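Local coordinates for protein D-alanyl-D-alanine carboxypeptidase (Streptococcus pneumoniae R6, PDB 1XP4) that probably removes C-terminal D-alanine residues from the peptides of cell wall precursors, as a serine carboxypeptidase that regulates peptidoglycan synthesis, at residues N207-L210 with Y216-G219. Residues are numbered along the deposited sequence; the frame is centred on the assembly and turned at random.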
ATOM      1  N   ASN A 207      -9.171   4.261  12.138  1.00 16.35           N
ATOM      2  CA  ASN A 207      -7.749   4.536  12.263  1.00 16.50           C
ATOM      3  C   ASN A 207      -7.564   5.610  13.323  1.00 17.26           C
ATOM      4  O   ASN A 207      -7.804   6.790  13.071  1.00 20.49           O
ATOM      5  CB  ASN A 207      -7.196   5.026  10.927  1.00 16.67           C
ATOM      6  CG  ASN A 207      -5.686   5.129  10.924  1.00 20.00           C
ATOM      7  OD1 ASN A 207      -5.065   5.349  11.964  1.00 21.21           O
ATOM      8  ND2 ASN A 207      -5.085   4.985   9.750  1.00 22.10           N
ATOM      9  N   TYR A 208      -7.129   5.204  14.507  1.00 16.60           N
ATOM     10  CA  TYR A 208      -6.930   6.142  15.598  1.00 16.59           C
ATOM     11  C   TYR A 208      -5.587   6.857  15.675  1.00 14.34           C
ATOM     12  O   TYR A 208      -5.244   7.433  16.702  1.00 12.84           O
ATOM     13  CB  TYR A 208      -7.238   5.441  16.913  1.00 20.04           C
ATOM     14  CG  TYR A 208      -8.710   5.170  17.030  1.00 26.95           C
ATOM     15  CD1 TYR A 208      -9.626   6.207  16.897  1.00 30.49           C
ATOM     16  CD2 TYR A 208      -9.197   3.892  17.267  1.00 29.98           C
ATOM     17  CE1 TYR A 208     -10.984   5.985  17.000  1.00 29.83           C
ATOM     18  CE2 TYR A 208     -10.562   3.659  17.372  1.00 30.73           C
ATOM     19  CZ  TYR A 208     -11.447   4.717  17.240  1.00 29.02           C
ATOM     20  OH  TYR A 208     -12.801   4.525  17.373  1.00 33.84           O
HETATM   21  N   MSE A 209      -4.829   6.833  14.585  1.00 12.68           N
HETATM   22  CA  MSE A 209      -3.548   7.524  14.556  1.00 13.13           C
HETATM   23  C   MSE A 209      -3.669   8.779  13.695  1.00 14.10           C
HETATM   24  O   MSE A 209      -2.682   9.469  13.431  1.00 13.25           O
HETATM   25  CB  MSE A 209      -2.456   6.606  14.010  1.00 10.90           C
HETATM   26  CG  MSE A 209      -2.077   5.501  14.970  1.00 13.16           C
HETATM   27 SE   MSE A 209      -0.810   4.271  14.227  1.00 18.12          SE
HETATM   28  CE  MSE A 209       0.803   5.095  14.871  1.00 15.97           C
ATOM     29  N   LEU A 210      -4.895   9.069  13.269  1.00 14.70           N
ATOM     30  CA  LEU A 210      -5.170  10.235  12.445  1.00 16.37           C
ATOM     31  C   LEU A 210      -5.377  11.509  13.282  1.00 20.82           C
ATOM     32  O   LEU A 210      -5.451  11.472  14.521  1.00 18.79           O
ATOM     33  CB  LEU A 210      -6.405   9.978  11.571  1.00 13.97           C
ATOM     34  CG  LEU A 210      -6.317   8.853  10.529  1.00 12.26           C
ATOM     35  CD1 LEU A 210      -7.663   8.654   9.830  1.00  7.21           C
ATOM     36  CD2 LEU A 210      -5.237   9.194   9.506  1.00  9.62           C
ATOM     37  N   TYR A 216      -3.188   9.305  17.968  1.00 16.18           N
ATOM     38  CA  TYR A 216      -2.552  10.171  16.973  1.00 14.55           C
ATOM     39  C   TYR A 216      -1.029  10.072  16.961  1.00 16.64           C
ATOM     40  O   TYR A 216      -0.394   9.964  18.011  1.00 21.27           O
ATOM     41  CB  TYR A 216      -2.933  11.627  17.237  1.00 11.03           C
ATOM     42  CG  TYR A 216      -2.205  12.635  16.372  1.00 11.38           C
ATOM     43  CD1 TYR A 216      -2.699  13.002  15.119  1.00 11.60           C
ATOM     44  CD2 TYR A 216      -1.009  13.208  16.799  1.00 11.31           C
ATOM     45  CE1 TYR A 216      -2.020  13.916  14.314  1.00 10.22           C
ATOM     46  CE2 TYR A 216      -0.322  14.122  15.999  1.00 11.35           C
ATOM     47  CZ  TYR A 216      -0.832  14.469  14.761  1.00 11.75           C
ATOM     48  OH  TYR A 216      -0.146  15.362  13.968  1.00 17.75           O
ATOM     49  N   ARG A 217      -0.459  10.125  15.763  1.00 15.22           N
ATOM     50  CA  ARG A 217       0.983  10.085  15.556  1.00 16.64           C
ATOM     51  C   ARG A 217       1.201  10.912  14.288  1.00 16.77           C
ATOM     52  O   ARG A 217       0.806  10.517  13.190  1.00 16.94           O
ATOM     53  CB  ARG A 217       1.463   8.627  15.400  1.00 18.28           C
ATOM     54  CG  ARG A 217       2.702   8.392  14.516  1.00 21.59           C
ATOM     55  CD  ARG A 217       4.047   8.806  15.108  1.00 18.24           C
ATOM     56  NE  ARG A 217       4.590   7.830  16.051  1.00 20.17           N
ATOM     57  CZ  ARG A 217       5.892   7.620  16.251  1.00 21.17           C
ATOM     58  NH1 ARG A 217       6.800   8.298  15.564  1.00 21.49           N
ATOM     59  NH2 ARG A 217       6.295   6.761  17.171  1.00 20.22           N
ATOM     60  N   GLY A 218       1.797  12.084  14.467  1.00 17.36           N
ATOM     61  CA  GLY A 218       2.039  12.982  13.354  1.00 16.73           C
ATOM     62  C   GLY A 218       2.631  12.342  12.115  1.00 17.73           C
ATOM     63  O   GLY A 218       3.669  11.676  12.182  1.00 17.66           O
ATOM     64  N   GLY A 219       1.970  12.555  10.979  1.00 16.86           N
ATOM     65  CA  GLY A 219       2.445  12.008   9.720  1.00 15.80           C
ATOM     66  C   GLY A 219       1.534  10.968   9.092  1.00 15.28           C
ATOM     67  O   GLY A 219       1.460  10.849   7.871  1.00 14.97           O
TER
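Selenomethionine Met209 runs alongside the aliphatic root of Arg217, its terminal CE lying 3.6 Å from Arg217 CB and next to CG. The two side chains point the same way, and that of Met209 bends at chi3 (93°), which sets CE beside the first two methylenes of Arg217; the Met209 side chain also touches Phe264 and Thr267 of helix 262-277 and Phe235 of strand 234-241. Beyond its methylenes Arg217 leads away from 207-210, bent at chi2 and chi3, and its guanidinium forms salt bridges with Glu241 and Asp272. One cross-connection joins the backbones: Arg217 N donates to Met209 O at 3.3 Å, fairly straight at the hydrogen (156°) but arriving above the carbonyl plane. Next to it, the ring of Tyr216 turns an edge to the Leu210 carbonyl, whose O lies 3.2 Å from Tyr216 CD1. Within 207-210 an Asx turn shapes the chain, Asn207 OD1 accepting from Met209 N at 3.0 Å. Both segments belong to the connection between strand 201-204 and strand 220-228, the latter an edge strand of the five-stranded antiparallel sheet and carrying Lys224, predicted to bind substrate. This pairing thus illustrates how two parts of an irregular connection can meet: a single long backbone bond supplies the polar link, a methyl lies against the arginine's first methylenes, and the charged end is left to bind the sheet and helix beyond.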